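Local coordinates for protein possible glutathione S-transferase (Rhodopseudomonas palustris, PDB 3M8N) that probably acts as a glutathione transferase, joining glutathione to electrophilic compounds, as other members of its superfamily do, at residues E105-S110 and E130-R135. Numbering follows the deposited sequence.
Sequences EPNIGS and EDWLER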
ATOM      1  N   GLU A 105      -4.932   7.217  -2.903  1.00 32.54           N
ATOM      2  CA  GLU A 105      -6.177   6.624  -2.522  1.00 32.87           C
ATOM      3  C   GLU A 105      -6.937   7.476  -1.528  1.00 31.79           C
ATOM      4  O   GLU A 105      -8.045   7.837  -1.810  1.00 32.39           O
ATOM      5  CB  GLU A 105      -5.924   5.245  -1.927  1.00 33.79           C
ATOM      6  CG  GLU A 105      -7.101   4.645  -1.072  1.00 37.43           C
ATOM      7  CD  GLU A 105      -7.892   3.586  -1.835  1.00 40.24           C
ATOM      8  OE1 GLU A 105      -7.274   2.905  -2.657  1.00 40.81           O
ATOM      9  OE2 GLU A 105      -9.109   3.422  -1.618  1.00 42.25           O
ATOM     10  N   PRO A 106      -6.331   7.819  -0.378  1.00 31.70           N
ATOM     11  CA  PRO A 106      -7.069   8.566   0.632  1.00 32.32           C
ATOM     12  C   PRO A 106      -7.466  10.018   0.286  1.00 32.31           C
ATOM     13  O   PRO A 106      -8.274  10.607   0.985  1.00 33.68           O
ATOM     14  CB  PRO A 106      -6.108   8.581   1.813  1.00 31.51           C
ATOM     15  CG  PRO A 106      -5.113   7.548   1.485  1.00 31.39           C
ATOM     16  CD  PRO A 106      -4.950   7.622   0.064  1.00 31.06           C
ATOM     17  N   ASN A 107      -6.920  10.567  -0.772  1.00 31.25           N
ATOM     18  CA  ASN A 107      -7.133  11.933  -1.087  1.00 31.36           C
ATOM     19  C   ASN A 107      -7.726  12.089  -2.447  1.00 30.54           C
ATOM     20  O   ASN A 107      -8.848  12.575  -2.592  1.00 30.89           O
ATOM     21  CB  ASN A 107      -5.799  12.647  -1.001  1.00 31.87           C
ATOM     22  CG  ASN A 107      -5.247  12.653   0.391  1.00 32.27           C
ATOM     23  OD1 ASN A 107      -4.141  12.190   0.628  1.00 34.58           O
ATOM     24  ND2 ASN A 107      -6.008  13.173   1.317  1.00 32.49           N
ATOM     25  N   ILE A 108      -6.996  11.653  -3.465  1.00 30.34           N
ATOM     26  CA  ILE A 108      -7.566  11.727  -4.807  1.00 29.49           C
ATOM     27  C   ILE A 108      -8.636  10.712  -4.984  1.00 28.90           C
ATOM     28  O   ILE A 108      -9.637  10.961  -5.644  1.00 29.22           O
ATOM     29  CB  ILE A 108      -6.516  11.589  -5.925  1.00 29.77           C
ATOM     30  CG1 ILE A 108      -5.429  12.667  -5.774  1.00 29.02           C
ATOM     31  CG2 ILE A 108      -7.197  11.558  -7.299  1.00 29.62           C
ATOM     32  CD1 ILE A 108      -4.622  12.918  -7.013  1.00 31.05           C
ATOM     33  N   GLY A 109      -8.450   9.560  -4.368  1.00 28.69           N
ATOM     34  CA  GLY A 109      -9.489   8.531  -4.417  1.00 28.86           C
ATOM     35  C   GLY A 109     -10.786   8.858  -3.704  1.00 28.77           C
ATOM     36  O   GLY A 109     -11.865   8.555  -4.219  1.00 28.69           O
ATOM     37  N   SER A 110     -10.688   9.435  -2.499  1.00 29.17           N
ATOM     38  CA  SER A 110     -11.883   9.905  -1.792  1.00 29.84           C
ATOM     39  C   SER A 110     -12.578  11.036  -2.542  1.00 29.51           C
ATOM     40  O   SER A 110     -13.775  11.036  -2.667  1.00 29.80           O
ATOM     41  CB  SER A 110     -11.591  10.339  -0.353  1.00 30.02           C
ATOM     42  OG  SER A 110     -10.597   9.608   0.361  1.00 31.82           O
ATOM     43  N   GLU A 130     -10.783  20.208   1.458  1.00 50.26           N
ATOM     44  CA  GLU A 130      -9.592  21.026   1.184  1.00 51.06           C
ATOM     45  C   GLU A 130      -8.272  20.333   1.630  1.00 50.32           C
ATOM     46  O   GLU A 130      -7.155  20.688   1.183  1.00 50.18           O
ATOM     47  CB  GLU A 130      -9.793  22.504   1.629  1.00 52.16           C
ATOM     48  CG  GLU A 130      -8.615  23.182   2.359  1.00 56.15           C
ATOM     49  CD  GLU A 130      -8.788  23.135   3.888  1.00 61.70           C
ATOM     50  OE1 GLU A 130      -9.671  23.873   4.395  1.00 62.90           O
ATOM     51  OE2 GLU A 130      -8.060  22.362   4.577  1.00 63.17           O
ATOM     52  N   ASP A 131      -8.437  19.319   2.491  1.00 49.06           N
ATOM     53  CA  ASP A 131      -7.376  18.372   2.802  1.00 47.57           C
ATOM     54  C   ASP A 131      -7.090  17.448   1.649  1.00 44.65           C
ATOM     55  O   ASP A 131      -5.932  17.211   1.352  1.00 44.32           O
ATOM     56  CB  ASP A 131      -7.792  17.516   3.956  1.00 48.65           C
ATOM     57  CG  ASP A 131      -7.649  18.216   5.229  1.00 54.79           C
ATOM     58  OD1 ASP A 131      -6.585  18.883   5.380  1.00 59.11           O
ATOM     59  OD2 ASP A 131      -8.598  18.108   6.064  1.00 61.70           O
ATOM     60  N   TRP A 132      -8.150  16.920   1.027  1.00 41.58           N
ATOM     61  CA  TRP A 132      -8.016  16.029  -0.111  1.00 39.00           C
ATOM     62  C   TRP A 132      -7.217  16.762  -1.157  1.00 39.80           C
ATOM     63  O   TRP A 132      -6.229  16.237  -1.676  1.00 39.19           O
ATOM     64  CB  TRP A 132      -9.366  15.592  -0.648  1.00 37.47           C
ATOM     65  CG  TRP A 132     -10.000  14.692   0.268  1.00 32.09           C
ATOM     66  CD1 TRP A 132      -9.402  14.002   1.276  1.00 31.21           C
ATOM     67  CD2 TRP A 132     -11.368  14.343   0.300  1.00 30.18           C
ATOM     68  NE1 TRP A 132     -10.323  13.224   1.939  1.00 30.52           N
ATOM     69  CE2 TRP A 132     -11.545  13.423   1.355  1.00 29.00           C
ATOM     70  CE3 TRP A 132     -12.485  14.713  -0.469  1.00 34.05           C
ATOM     71  CZ2 TRP A 132     -12.798  12.866   1.673  1.00 29.01           C
ATOM     72  CZ3 TRP A 132     -13.752  14.123  -0.149  1.00 30.43           C
ATOM     73  CH2 TRP A 132     -13.872  13.215   0.909  1.00 28.61           C
ATOM     74  N   LEU A 133      -7.629  18.000  -1.428  1.00 40.43           N
ATOM     75  CA  LEU A 133      -6.933  18.853  -2.361  1.00 40.70           C
ATOM     76  C   LEU A 133      -5.509  19.144  -1.851  1.00 40.48           C
ATOM     77  O   LEU A 133      -4.503  18.924  -2.547  1.00 39.65           O
ATOM     78  CB  LEU A 133      -7.743  20.137  -2.623  1.00 40.45           C
ATOM     79  CG  LEU A 133      -9.008  20.026  -3.492  1.00 41.54           C
ATOM     80  CD1 LEU A 133      -9.442  21.380  -4.060  1.00 42.01           C
ATOM     81  CD2 LEU A 133      -8.849  19.095  -4.661  1.00 42.09           C
ATOM     82  N   GLU A 134      -5.426  19.635  -0.630  1.00 40.20           N
ATOM     83  CA  GLU A 134      -4.138  19.946  -0.111  1.00 40.82           C
ATOM     84  C   GLU A 134      -3.192  18.700  -0.222  1.00 39.95           C
ATOM     85  O   GLU A 134      -2.047  18.827  -0.661  1.00 39.95           O
ATOM     86  CB  GLU A 134      -4.277  20.618   1.291  1.00 40.75           C
ATOM     87  CG  GLU A 134      -3.327  20.172   2.437  1.00 46.38           C
ATOM     88  CD  GLU A 134      -1.811  20.274   2.123  1.00 54.05           C
ATOM     89  OE1 GLU A 134      -1.360  21.368   1.708  1.00 55.87           O
ATOM     90  OE2 GLU A 134      -1.063  19.254   2.304  1.00 56.63           O
ATOM     91  N   ARG A 135      -3.670  17.514   0.156  1.00 38.69           N
ATOM     92  CA  ARG A 135      -2.781  16.357   0.300  1.00 38.15           C
ATOM     93  C   ARG A 135      -2.547  15.681  -1.045  1.00 36.27           C
ATOM     94  O   ARG A 135      -1.476  15.167  -1.284  1.00 36.37           O
ATOM     95  CB  ARG A 135      -3.328  15.330   1.302  1.00 37.97           C
ATOM     96  CG  ARG A 135      -3.612  15.817   2.690  1.00 40.77           C
ATOM     97  CD  ARG A 135      -2.533  15.336   3.590  1.00 48.92           C
ATOM     98  NE  ARG A 135      -1.248  15.934   3.200  1.00 56.87           N
ATOM     99  CZ  ARG A 135      -0.041  15.423   3.477  1.00 60.85           C
ATOM    100  NH1 ARG A 135       0.068  14.262   4.166  1.00 59.71           N
ATOM    101  NH2 ARG A 135       1.053  16.079   3.046  1.00 59.75           N
TER
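Ser-110 lays its CB over one face of the Trp-132 indole, 3.7 Å from the centroid of the six-membered ring and 24° off the ring normal, a CH-pi contact. The Trp-132 side chain leans across to helix 105-110, its CB 3.6 Å from Asn-107 O. Beside it the Asn-107 side chain lies between the two helices: its amide group sits at the edge of the indole, the two planes 60° apart, and packs on the first methylene of Arg-135, with CG 3.4 Å from Arg-135 CB. The CA atoms of Asn-107 and Trp-132 are 4.3 Å apart, the nearest such pair between the segments.

Ser-110 OG donates a hydrogen bond to Pro-106 O at 2.6 Å, from well above the carbonyl plane, which fixes the serine side chain beside the indole; chi1 of -35° turns the hydroxyl beside its own backbone N. Arg-135 bends at chi2 and chi3, carrying its guanidinium away from helix 105-110, and its NE makes a long salt bridge to Glu-134 OE2 (3.4 Å).

The contact joins helix 87-117, kinked with a wider turn at 105-109, to helix 129-146 in the all-helical C-terminal domain of the GST fold. The Trp-114 ring meets that of Trp-132, while Ile-108 packs against Tyr-168 of helix 160-169.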